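Local coordinates for general stress protein 26 (Bacillus anthracis, PDB 3EC6) that is of unknown function but binds flavin-adenine dinucleotide as a dimer with a pyridoxamine 5'-phosphate oxidase-like fold, and is probably a flavin-dependent redox protein, at residues Q15-L20 with F32-H37; T22-K27 with S50-D55; E81-I86 with N119-Y124. All coordinates share one frame; numbering follows the deposited sequence. Where two conformers were deposited one is given.

Contact 1 of 3, residues Q15-L20 with F32-H37. With FAD (flavin-adenine dinucleotide), chain B.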
# COMPACT_ATOMS: atom_id res chain seq x y z
N GLN A 15 9.29 4.13 13.02
CA GLN A 15 7.84 3.87 13.21
C GLN A 15 7.38 2.55 12.60
O GLN A 15 7.89 2.07 11.61
CB GLN A 15 6.93 5.05 12.82
CG GLN A 15 5.61 5.13 13.69
CD GLN A 15 4.37 4.43 13.04
OE1 GLN A 15 3.57 3.77 13.73
NE2 GLN A 15 4.21 4.59 11.74
N ARG A 16 6.36 1.97 13.23
CA ARG A 16 5.97 0.60 12.95
C ARG A 16 4.93 0.44 11.82
O ARG A 16 4.82 -0.63 11.27
CB ARG A 16 5.47 -0.06 14.25
CG ARG A 16 6.56 -0.79 15.05
CD ARG A 16 6.00 -1.52 16.25
NE ARG A 16 7.09 -1.74 17.19
CZ ARG A 16 7.26 -1.02 18.30
NH1 ARG A 16 6.36 -0.09 18.63
NH2 ARG A 16 8.31 -1.26 19.11
N THR A 17 4.14 1.47 11.51
CA THR A 17 3.00 1.27 10.56
C THR A 17 3.47 1.34 9.12
O THR A 17 4.10 2.30 8.73
CB THR A 17 1.80 2.24 10.77
OG1 THR A 17 1.33 2.14 12.13
CG2 THR A 17 0.69 1.88 9.80
N GLY A 18 3.16 0.30 8.36
CA GLY A 18 3.49 0.24 6.94
C GLY A 18 2.30 -0.32 6.18
O GLY A 18 1.19 -0.45 6.73
N VAL A 19 2.55 -0.73 4.94
CA VAL A 19 1.50 -1.31 4.09
C VAL A 19 1.92 -2.71 3.68
O VAL A 19 3.04 -2.87 3.19
CB VAL A 19 1.33 -0.47 2.82
CG1 VAL A 19 0.26 -1.08 1.95
CG2 VAL A 19 0.95 1.01 3.21
N LEU A 20 1.05 -3.69 3.91
CA LEU A 20 1.29 -5.06 3.45
C LEU A 20 0.38 -5.32 2.27
O LEU A 20 -0.86 -5.25 2.41
CB LEU A 20 0.92 -6.03 4.59
CG LEU A 20 0.99 -7.53 4.25
CD1 LEU A 20 2.43 -7.95 3.83
CD2 LEU A 20 0.53 -8.42 5.45
N PHE A 32 -2.97 -1.41 5.88
CA PHE A 32 -2.05 -0.89 6.90
C PHE A 32 -1.85 -1.97 7.95
O PHE A 32 -2.80 -2.61 8.40
CB PHE A 32 -2.60 0.41 7.54
CG PHE A 32 -2.77 1.52 6.54
CD1 PHE A 32 -1.65 2.13 6.00
CD2 PHE A 32 -4.05 1.93 6.11
CE1 PHE A 32 -1.77 3.14 5.05
CE2 PHE A 32 -4.18 2.96 5.17
CZ PHE A 32 -3.04 3.56 4.66
N MSE A 33 -0.61 -2.13 8.40
CA MSE A 33 -0.25 -3.14 9.42
C MSE A 33 0.94 -2.58 10.22
O MSE A 33 1.77 -1.81 9.67
CB MSE A 33 0.13 -4.53 8.83
CG MSE A 33 -0.92 -5.08 7.87
SE MSE A 33 -2.52 -5.63 8.77
CE MSE A 33 -2.25 -7.51 8.85
N MSE A 34 1.02 -2.92 11.51
CA MSE A 34 2.21 -2.66 12.31
C MSE A 34 3.27 -3.72 12.02
O MSE A 34 2.99 -4.91 12.02
CB MSE A 34 1.86 -2.71 13.79
CG MSE A 34 0.84 -1.69 14.06
SE MSE A 34 0.39 -1.57 15.93
CE MSE A 34 1.93 -2.41 16.63
N PHE A 35 4.51 -3.29 11.83
CA PHE A 35 5.58 -4.24 11.52
C PHE A 35 6.59 -4.39 12.64
O PHE A 35 7.16 -3.38 13.12
CB PHE A 35 6.32 -3.81 10.22
CG PHE A 35 5.53 -4.05 8.99
CD1 PHE A 35 5.71 -5.22 8.24
CD2 PHE A 35 4.54 -3.11 8.59
CE1 PHE A 35 4.91 -5.45 7.06
CE2 PHE A 35 3.75 -3.38 7.44
CZ PHE A 35 3.94 -4.52 6.68
N PHE A 36 6.89 -5.64 12.98
CA PHE A 36 8.02 -5.98 13.87
C PHE A 36 9.10 -6.68 13.08
O PHE A 36 8.96 -6.89 11.89
CB PHE A 36 7.51 -6.93 14.98
CG PHE A 36 6.29 -6.43 15.64
CD1 PHE A 36 6.37 -5.51 16.66
CD2 PHE A 36 5.03 -6.80 15.17
CE1 PHE A 36 5.20 -4.98 17.26
CE2 PHE A 36 3.84 -6.30 15.77
CZ PHE A 36 3.94 -5.40 16.80
N HIS A 37 10.22 -7.01 13.72
CA HIS A 37 11.27 -7.62 12.90
C HIS A 37 12.28 -8.38 13.77
O HIS A 37 12.37 -8.13 15.01
CB HIS A 37 12.01 -6.54 12.09
CG HIS A 37 13.01 -5.82 12.91
ND1 HIS A 37 12.64 -4.85 13.81
CD2 HIS A 37 14.35 -5.97 13.01
CE1 HIS A 37 13.73 -4.43 14.44
NE2 HIS A 37 14.78 -5.07 13.96
PA FAD B . -10.26 -8.75 6.89
O1A FAD B . -10.02 -10.25 6.87
O2A FAD B . -10.89 -8.24 8.17
O5B FAD B . -11.33 -8.29 5.73
C5B FAD B . -11.48 -6.90 5.52
C4B FAD B . -11.11 -6.72 4.06
O4B FAD B . -12.18 -7.27 3.26
C3B FAD B . -10.95 -5.24 3.74
O3B FAD B . -9.58 -4.87 3.68
C2B FAD B . -11.77 -5.09 2.46
O2B FAD B . -10.93 -5.22 1.32
C1B FAD B . -12.77 -6.24 2.48
N9A FAD B . -14.05 -5.84 3.09
C8A FAD B . -14.23 -4.84 4.03
N7A FAD B . -15.55 -4.76 4.34
C5A FAD B . -16.22 -5.69 3.64
C6A FAD B . -17.57 -6.01 3.61
N6A FAD B . -18.45 -5.14 4.13
N1A FAD B . -17.99 -7.02 2.76
C2A FAD B . -17.06 -7.71 1.97
N3A FAD B . -15.71 -7.38 2.02
C4A FAD B . -15.30 -6.38 2.85
N1 FAD B . -4.73 -5.31 11.65
C2 FAD B . -4.01 -6.37 12.16
O2 FAD B . -4.60 -7.45 12.18
N3 FAD B . -2.70 -6.21 12.57
C4 FAD B . -2.10 -4.98 12.52
O4 FAD B . -0.90 -4.85 12.91
C4X FAD B . -2.84 -3.87 12.07
N5 FAD B . -2.23 -2.62 12.03
C5X FAD B . -2.98 -1.54 11.58
C6 FAD B . -2.34 -0.29 11.58
C7 FAD B . -3.08 0.79 11.10
C7M FAD B . -2.42 2.15 11.10
C8 FAD B . -4.41 0.63 10.63
C8M FAD B . -5.22 1.79 10.07
C9 FAD B . -5.00 -0.64 10.59
C9A FAD B . -4.28 -1.74 11.09
N10 FAD B . -4.86 -3.00 11.08
C10 FAD B . -4.14 -4.07 11.60
C1' FAD B . -6.19 -3.31 10.47
C2' FAD B . -6.10 -3.85 9.03
O2' FAD B . -5.45 -2.90 8.17
C3' FAD B . -7.52 -4.04 8.52
O3' FAD B . -8.18 -4.93 9.44
C4' FAD B . -7.54 -4.62 7.11
O4' FAD B . -8.88 -4.54 6.51
C5' FAD B . -7.08 -6.08 7.13
O5' FAD B . -7.17 -6.61 5.81
P FAD B . -7.73 -8.12 5.73
O1P FAD B . -8.06 -8.50 4.29
O2P FAD B . -6.89 -9.09 6.52
O3P FAD B . -9.06 -7.80 6.56

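Contact 2 of 3, residues T22-K27 with S50-D55. With FAD (flavin-adenine dinucleotide), chain B.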
# COMPACT_ATOMS: atom_id res chain seq x y z
N THR A 22 -0.82 -7.99 -0.85
CA THR A 22 -0.93 -9.39 -1.23
C THR A 22 -1.74 -9.46 -2.51
O THR A 22 -2.23 -8.42 -3.03
CB THR A 22 -1.72 -10.18 -0.14
OG1 THR A 22 -2.94 -9.46 0.16
CG2 THR A 22 -0.88 -10.34 1.14
N VAL A 23 -1.80 -10.66 -3.10
CA VAL A 23 -2.69 -10.93 -4.24
C VAL A 23 -3.88 -11.74 -3.76
O VAL A 23 -3.69 -12.73 -3.04
CB VAL A 23 -1.96 -11.71 -5.34
CG1 VAL A 23 -2.93 -11.99 -6.53
CG2 VAL A 23 -0.74 -10.98 -5.79
N ARG A 24 -5.09 -11.31 -4.14
CA ARG A 24 -6.37 -11.82 -3.60
C ARG A 24 -7.21 -12.08 -4.82
O ARG A 24 -7.73 -11.14 -5.44
CB ARG A 24 -7.08 -10.79 -2.69
CG ARG A 24 -8.47 -11.25 -2.17
CD ARG A 24 -9.00 -10.42 -1.01
NE ARG A 24 -8.05 -10.39 0.07
CZ ARG A 24 -8.10 -9.58 1.13
NH1 ARG A 24 -9.12 -8.73 1.32
NH2 ARG A 24 -7.13 -9.66 2.02
N ASN A 25 -7.30 -13.34 -5.20
CA ASN A 25 -8.11 -13.70 -6.36
C ASN A 25 -7.66 -12.96 -7.62
O ASN A 25 -8.49 -12.39 -8.36
CB ASN A 25 -9.57 -13.38 -6.06
CG ASN A 25 -10.16 -14.30 -5.05
OD1 ASN A 25 -9.88 -15.50 -5.06
ND2 ASN A 25 -10.97 -13.75 -4.15
N ASP A 26 -6.35 -12.91 -7.84
CA ASP A 26 -5.79 -12.31 -9.05
C ASP A 26 -5.99 -10.76 -9.09
O ASP A 26 -6.00 -10.13 -10.14
CB ASP A 26 -6.44 -13.00 -10.24
CG ASP A 26 -5.59 -12.99 -11.48
OD1 ASP A 26 -4.39 -12.66 -11.40
OD2 ASP A 26 -6.14 -13.30 -12.57
N LYS A 27 -6.16 -10.17 -7.92
CA LYS A 27 -6.25 -8.71 -7.79
C LYS A 27 -5.39 -8.29 -6.60
O LYS A 27 -5.19 -9.08 -5.67
CB LYS A 27 -7.69 -8.30 -7.50
CG LYS A 27 -8.65 -8.76 -8.60
CD LYS A 27 -10.04 -8.24 -8.32
CE LYS A 27 -10.53 -8.49 -6.93
NZ LYS A 27 -12.01 -8.17 -6.89
N SER A 50 -7.99 -13.74 9.22
CA SER A 50 -7.79 -12.62 8.32
C SER A 50 -7.75 -13.04 6.86
O SER A 50 -7.20 -14.08 6.52
CB SER A 50 -6.47 -11.92 8.67
OG SER A 50 -6.68 -11.13 9.79
N LYS A 51 -8.35 -12.22 6.00
CA LYS A 51 -8.27 -12.47 4.57
C LYS A 51 -6.82 -12.39 4.09
O LYS A 51 -6.48 -13.06 3.15
CB LYS A 51 -9.19 -11.55 3.77
CG LYS A 51 -10.67 -11.90 3.89
CD LYS A 51 -11.48 -10.73 3.26
CE LYS A 51 -12.92 -10.66 3.76
NZ LYS A 51 -13.70 -11.85 3.32
N LYS A 52 -5.98 -11.60 4.75
CA LYS A 52 -4.56 -11.56 4.35
C LYS A 52 -3.94 -12.93 4.53
O LYS A 52 -3.09 -13.33 3.76
CB LYS A 52 -3.76 -10.55 5.18
CG LYS A 52 -4.27 -9.13 5.09
CD LYS A 52 -4.25 -8.59 3.65
CE LYS A 52 -3.14 -7.66 3.39
NZ LYS A 52 -3.13 -7.26 1.96
N ILE A 53 -4.38 -13.65 5.56
CA ILE A 53 -3.89 -15.01 5.74
C ILE A 53 -4.37 -15.91 4.61
O ILE A 53 -3.59 -16.69 4.10
CB ILE A 53 -4.28 -15.58 7.13
CG1 ILE A 53 -3.78 -14.70 8.31
CG2 ILE A 53 -3.84 -17.04 7.26
CD1 ILE A 53 -2.31 -14.53 8.43
N THR A 54 -5.65 -15.82 4.22
CA THR A 54 -6.13 -16.57 3.07
C THR A 54 -5.41 -16.21 1.77
O THR A 54 -5.13 -17.10 0.96
CB THR A 54 -7.65 -16.35 2.90
OG1 THR A 54 -8.26 -16.72 4.14
CG2 THR A 54 -8.24 -17.23 1.77
N ASP A 55 -5.11 -14.91 1.61
CA ASP A 55 -4.38 -14.43 0.42
C ASP A 55 -3.07 -15.19 0.37
O ASP A 55 -2.75 -15.79 -0.67
CB ASP A 55 -4.04 -12.94 0.47
CG ASP A 55 -5.24 -12.05 0.36
OD1 ASP A 55 -6.34 -12.52 -0.05
OD2 ASP A 55 -5.07 -10.87 0.68
PA FAD B . -10.26 -8.75 6.89
O1A FAD B . -10.02 -10.25 6.87
O2A FAD B . -10.89 -8.24 8.17
O5B FAD B . -11.33 -8.29 5.73
C5B FAD B . -11.48 -6.90 5.52
C4B FAD B . -11.11 -6.72 4.06
O4B FAD B . -12.18 -7.27 3.26
C3B FAD B . -10.95 -5.24 3.74
O3B FAD B . -9.58 -4.87 3.68
C2B FAD B . -11.77 -5.09 2.46
O2B FAD B . -10.93 -5.22 1.32
C1B FAD B . -12.77 -6.24 2.48
N9A FAD B . -14.05 -5.84 3.09
C8A FAD B . -14.23 -4.84 4.03
N7A FAD B . -15.55 -4.76 4.34
C5A FAD B . -16.22 -5.69 3.64
C6A FAD B . -17.57 -6.01 3.61
N6A FAD B . -18.45 -5.14 4.13
N1A FAD B . -17.99 -7.02 2.76
C2A FAD B . -17.06 -7.71 1.97
N3A FAD B . -15.71 -7.38 2.02
C4A FAD B . -15.30 -6.38 2.85
N1 FAD B . -4.73 -5.31 11.65
C2 FAD B . -4.01 -6.37 12.16
O2 FAD B . -4.60 -7.45 12.18
N3 FAD B . -2.70 -6.21 12.57
C4 FAD B . -2.10 -4.98 12.52
O4 FAD B . -0.90 -4.85 12.91
C4X FAD B . -2.84 -3.87 12.07
N5 FAD B . -2.23 -2.62 12.03
C5X FAD B . -2.98 -1.54 11.58
C6 FAD B . -2.34 -0.29 11.58
C7 FAD B . -3.08 0.79 11.10
C7M FAD B . -2.42 2.15 11.10
C8 FAD B . -4.41 0.63 10.63
C8M FAD B . -5.22 1.79 10.07
C9 FAD B . -5.00 -0.64 10.59
C9A FAD B . -4.28 -1.74 11.09
N10 FAD B . -4.86 -3.00 11.08
C10 FAD B . -4.14 -4.07 11.60
C1' FAD B . -6.19 -3.31 10.47
C2' FAD B . -6.10 -3.85 9.03
O2' FAD B . -5.45 -2.90 8.17
C3' FAD B . -7.52 -4.04 8.52
O3' FAD B . -8.18 -4.93 9.44
C4' FAD B . -7.54 -4.62 7.11
O4' FAD B . -8.88 -4.54 6.51
C5' FAD B . -7.08 -6.08 7.13
O5' FAD B . -7.17 -6.61 5.81
P FAD B . -7.73 -8.12 5.73
O1P FAD B . -8.06 -8.50 4.29
O2P FAD B . -6.89 -9.09 6.52
O3P FAD B . -9.06 -7.80 6.56

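Contact 3 of 3, residues E81-I86 with N119-Y124. With FAD (flavin-adenine dinucleotide), chain C.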
# COMPACT_ATOMS: atom_id res chain seq x y z
N GLU A 81 10.22 -6.99 -1.08
CA GLU A 81 9.58 -8.11 -1.81
C GLU A 81 10.04 -9.42 -1.19
O GLU A 81 11.23 -9.61 -0.94
CB GLU A 81 10.01 -8.16 -3.28
CG GLU A 81 9.72 -6.88 -4.07
CD GLU A 81 10.42 -6.86 -5.41
OE1 GLU A 81 11.00 -7.89 -5.84
OE2 GLU A 81 10.42 -5.81 -6.06
N GLY A 82 9.11 -10.31 -0.90
CA GLY A 82 9.52 -11.62 -0.38
C GLY A 82 8.32 -12.54 -0.25
O GLY A 82 7.23 -12.16 -0.65
N LEU A 83 8.55 -13.75 0.24
CA LEU A 83 7.49 -14.73 0.48
C LEU A 83 7.11 -14.77 1.95
O LEU A 83 7.97 -14.67 2.84
CB LEU A 83 7.92 -16.12 0.01
CG LEU A 83 7.77 -16.42 -1.49
CD1 LEU A 83 8.70 -15.56 -2.36
CD2 LEU A 83 8.01 -17.90 -1.76
N ALA A 84 5.81 -14.87 2.20
CA ALA A 84 5.27 -14.91 3.52
C ALA A 84 4.85 -16.32 3.92
O ALA A 84 4.53 -17.19 3.08
CB ALA A 84 4.04 -13.97 3.54
N SER A 85 4.92 -16.55 5.23
CA SER A 85 4.38 -17.76 5.83
C SER A 85 3.76 -17.39 7.18
O SER A 85 3.90 -16.26 7.65
CB SER A 85 5.48 -18.81 5.96
OG SER A 85 6.52 -18.32 6.79
N ILE A 86 3.09 -18.35 7.81
CA ILE A 86 2.46 -18.08 9.12
C ILE A 86 3.33 -18.67 10.20
O ILE A 86 3.85 -19.80 10.08
CB ILE A 86 1.06 -18.69 9.15
CG1 ILE A 86 0.22 -18.09 8.01
CG2 ILE A 86 0.34 -18.33 10.51
CD1 ILE A 86 0.35 -16.62 7.85
N ASN A 119 9.90 -13.21 4.65
CA ASN A 119 11.31 -13.49 4.38
C ASN A 119 11.72 -12.69 3.17
O ASN A 119 11.25 -12.97 2.08
CB ASN A 119 11.56 -14.97 4.09
CG ASN A 119 11.67 -15.78 5.34
OD1 ASN A 119 10.72 -16.42 5.75
ND2 ASN A 119 12.82 -15.70 5.99
N PRO A 120 12.53 -11.65 3.37
CA PRO A 120 12.76 -10.76 2.24
C PRO A 120 13.70 -11.40 1.20
O PRO A 120 14.67 -12.08 1.55
CB PRO A 120 13.47 -9.54 2.87
CG PRO A 120 14.28 -10.22 4.03
CD PRO A 120 13.30 -11.23 4.56
N ASP A 121 13.38 -11.15 -0.07
CA ASP A 121 14.35 -11.47 -1.13
C ASP A 121 15.05 -10.20 -1.51
O ASP A 121 16.27 -10.25 -1.80
CB ASP A 121 13.64 -12.07 -2.36
CG ASP A 121 13.15 -13.50 -2.08
OD1 ASP A 121 13.91 -14.27 -1.50
OD2 ASP A 121 11.94 -13.83 -2.32
N THR A 122 14.31 -9.09 -1.63
CA THR A 122 14.92 -7.84 -2.10
C THR A 122 14.40 -6.71 -1.21
O THR A 122 13.20 -6.67 -0.92
CB THR A 122 14.57 -7.53 -3.57
OG1 THR A 122 14.86 -8.71 -4.34
CG2 THR A 122 15.38 -6.34 -4.11
N ILE A 123 15.31 -5.85 -0.73
CA ILE A 123 14.87 -4.65 -0.02
C ILE A 123 15.40 -3.47 -0.80
O ILE A 123 16.64 -3.34 -0.98
CB ILE A 123 15.33 -4.60 1.43
CG1 ILE A 123 14.77 -5.83 2.20
CG2 ILE A 123 14.87 -3.25 2.08
CD1 ILE A 123 15.15 -5.84 3.67
N TYR A 124 14.51 -2.59 -1.25
CA TYR A 124 14.91 -1.36 -1.93
C TYR A 124 14.89 -0.22 -0.92
O TYR A 124 13.96 -0.10 -0.13
CB TYR A 124 13.89 -1.00 -3.03
CG TYR A 124 13.83 -2.01 -4.11
CD1 TYR A 124 14.78 -2.01 -5.13
CD2 TYR A 124 12.83 -2.98 -4.12
CE1 TYR A 124 14.75 -2.95 -6.15
CE2 TYR A 124 12.79 -3.96 -5.15
CZ TYR A 124 13.77 -3.92 -6.15
OH TYR A 124 13.77 -4.85 -7.17
PA FAD C . 9.26 2.70 -11.67
O1A FAD C . 8.72 2.41 -13.07
O2A FAD C . 10.17 3.91 -11.60
O5B FAD C . 10.20 1.47 -11.12
C5B FAD C . 10.59 1.53 -9.77
C4B FAD C . 10.04 0.25 -9.18
O4B FAD C . 10.84 -0.85 -9.68
C3B FAD C . 10.13 0.29 -7.66
O3B FAD C . 8.86 0.58 -7.08
C2B FAD C . 10.75 -1.07 -7.33
O2B FAD C . 9.73 -2.02 -7.05
C1B FAD C . 11.48 -1.50 -8.60
N9A FAD C . 12.91 -1.08 -8.57
C8A FAD C . 13.42 -0.01 -7.87
N7A FAD C . 14.76 0.04 -8.07
C5A FAD C . 15.11 -0.96 -8.90
C6A FAD C . 16.36 -1.33 -9.41
N6A FAD C . 17.46 -0.83 -8.85
N1A FAD C . 16.42 -2.44 -10.24
C2A FAD C . 15.26 -3.15 -10.56
N3A FAD C . 14.03 -2.77 -10.05
C4A FAD C . 13.96 -1.68 -9.23
N1 FAD C . 5.36 9.08 -8.67
C2 FAD C . 4.53 9.50 -9.69
O2 FAD C . 4.88 9.17 -10.83
N3 FAD C . 3.36 10.18 -9.43
C4 FAD C . 3.01 10.52 -8.14
O4 FAD C . 1.94 11.15 -7.92
C4X FAD C . 3.88 10.17 -7.09
N5 FAD C . 3.54 10.52 -5.79
C5X FAD C . 4.41 10.16 -4.77
C6 FAD C . 4.04 10.56 -3.46
C7 FAD C . 4.90 10.17 -2.43
C7M FAD C . 4.53 10.59 -1.03
C8 FAD C . 6.07 9.42 -2.68
C8M FAD C . 7.01 8.97 -1.57
C9 FAD C . 6.39 9.00 -3.98
C9A FAD C . 5.55 9.39 -5.04
N10 FAD C . 5.86 9.00 -6.34
C10 FAD C . 5.02 9.42 -7.37
C1' FAD C . 6.98 8.08 -6.69
C2' FAD C . 6.56 6.61 -6.85
O2' FAD C . 5.99 6.12 -5.63
C3' FAD C . 7.82 5.79 -7.13
O3' FAD C . 8.41 6.35 -8.31
C4' FAD C . 7.49 4.32 -7.34
O4' FAD C . 8.70 3.49 -7.34
C5' FAD C . 6.75 4.12 -8.68
O5' FAD C . 6.53 2.74 -8.88
P FAD C . 6.75 2.23 -10.39
O1P FAD C . 6.77 0.71 -10.46
O2P FAD C . 5.87 2.94 -11.38
O3P FAD C . 8.23 2.83 -10.49
O HOH W 1 12.38 -10.04 -4.90
O HOH W 2 11.46 -15.01 0.35
O HOH W 3 8.24 -16.83 5.04

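Contact 1 of 3, residues Q15-L20 with F32-H37
Gly18 and Met33 are the hydrogen-bonded pair at the middle of an antiparallel pairing, flanked by the non-hydrogen-bonded pairs Thr17 with Met34 and Val19 with Phe32. Gly18 N donates to Met33 O at 2.8 Å, almost linearly, and Met33 N returns a bond to Gly18 O at 3.0 Å. Towards the end of the pairing Phe35 N reaches Arg16 O at 2.7 Å. The short strand segments run 126° apart, an angle that reflects strong twist, as in the wall of a barrel. Thr17, Val19, Phe32 and Met34 share one face. There Val19 CG2 lies 3.9 Å from Phe32 CE1, the two side chains side by side and pointing the same way. Thr17 has its methyl anti to the backbone N, which sets CG2 against the flavin methyl C7M at 3.4 Å. Elsewhere Phe35 swings its ring back so that its edge meets the main chain of Gly18, CE2 to Gly18 C being 3.6 Å; a glycine suits this position because it puts no side chain in the ring's path. Leu20 CB fills in against both Phe35 CZ and Met33 CG. The selenomethionine Met33 is bent at its second and third torsions, bringing SE against the flavin ring system. Main-chain groups read the cofactor as well: Met34 N donates to flavin O4 at 3.1 Å, and Phe32 O accepts from the ribityl O2'. Tyr77 of the second subunit meets the Phe32 ring edge-to-face. This is a hairpin of the FMN-binding split barrel, its second strand lying along the isoalloxazine at the dimer interface.

Contact 2 of 3, residues T22-K27 with S50-D55
Arg24 grips Asp55 side-on, using two nitrogens for two oxygens: Arg24 NE to Asp55 OD1 is 2.7 Å, and Arg24 NH2 to Asp55 OD2 is also 2.7 Å. The fit is not flat, since the guanidinium and carboxylate planes stand 41° apart; OD1 is met on its syn lone pair, while NH2 approaches OD2 from out of the carboxylate plane. Thr22 comes to the same oxygen from the opposite face, its OG1 donating to Asp55 OD2 at 2.6 Å. The hydroxyl in turn accepts from Lys52 NZ at 2.8 Å, so a threonine, able to donate one hydrogen bond and accept another, links ammonium and carboxylate. Lys52 reaches it by bending at its second and third torsions. Arg24 bends at chi3 (-56°), which leads its outer nitrogens to the cofactor: Arg24 NH2 also donates to the diphosphate oxygen O1P at 2.7 Å. Lys51 CB sits over one face of the guanidinium, toward its rim. Asp55 is therefore a second-shell residue that fixes the rotation of a phosphate-binding arginine, and its charge probably offsets part of the positive charge gathered there. The start of the helix adds two main-chain donors: Lys51 N bonds FAD O1A at 2.7 Å. Lys52 N bonds FAD O2P at 3.2 Å; the helix dipole would favour an anion here. The first turn of the helix, 51-55, runs at about a right angle (88°) to strand residues 22-24. Its Ile53 faces the other way, onto Val114 and Ile116 of strand 113-126, while Lys52 NZ also bonds Leu20 O and His29 ND1, and Val23 turns from the helix to Pro28 of the second subunit.

Contact 3 of 3, residues E81-I86 with N119-Y124
Glu81 and Thr122 form a hydrogen-bonded pair of two antiparallel strands, Glu81 N donating to Thr122 O at 3.0 Å. Glu81 O then takes two donors, Thr122 N and, at 2.8 Å, Asp121 N. Two residues facing one make a classic beta bulge, which shifts the register by one where the chain of 119-124 turns a corner. Beyond it Asn119 N bonds Leu83 O at 3.0 Å, whereas the return bond from Leu83 N is weak. Between these sites Gly82 faces Pro120 in a non-hydrogen-bonded pair. Proline suits that place because a non-hydrogen-bonded position asks no N-H of it toward Gly82. Asn119 O and Pro120 CA lie where a side chain would start; Gly82 has none, and its CA meets Asn119 O at 3.3 Å in a CA-H...O contact.

Water supplements the ladder on the side of Leu83 and Asp121. One molecule donates to Asn119 O and Asp121 OD2 and accepts from Leu83 N, bridging the same two groups that the weak backbone bond joins. Another joins Glu81 OE1, at 2.7 Å, to Thr122 OG1.

The aromatic contacts gather on Tyr124. Glu81, extended beyond CG, sends its carboxylate to the edge of the ring, with OE2 3.1 Å from Tyr124 CE2 and the two planes 55° apart; this directs an acidic oxygen at the slightly positive C-H rim. Thr122 CG2 sits over one face of the ring, toward its rim. Over the opposite face lies the cofactor, Tyr124 CE1 approaching the adenine C5A at 3.4 Å.

Polar main-chain bonding and water thus shape a partly exposed bend, and from it a tyrosine is presented to the adenosine part of the FAD. Glu81 OE2 stands 4.0 Å from the ribose hydroxyl O2B, so it lines the pocket without gripping the cofactor, whose diphosphate is bound by the second subunit.

In the fold
Contact 1 is the most deeply placed, a buried strand pairing near the centre of the chain whose hydrophobic side chains and main-chain groups serve the flavin. Contact 2 lies farther out but is also buried; it shares strand 17-24 with contact 1, and Lys52 NZ probably bonds Leu20 O between them. Its chemistry is mainly charged and polar, as befits a diphosphate site. Contact 3, partly buried, like contact 1 is a backbone-bonded strand pairing of the curled sheet, but adds water bridges on its more open side; it touches contact 2 through Ile86 and Ile53. Contacts 1 and 2 hold one FAD, whereas contact 3 meets the other, so each cofactor is bound between the two subunits.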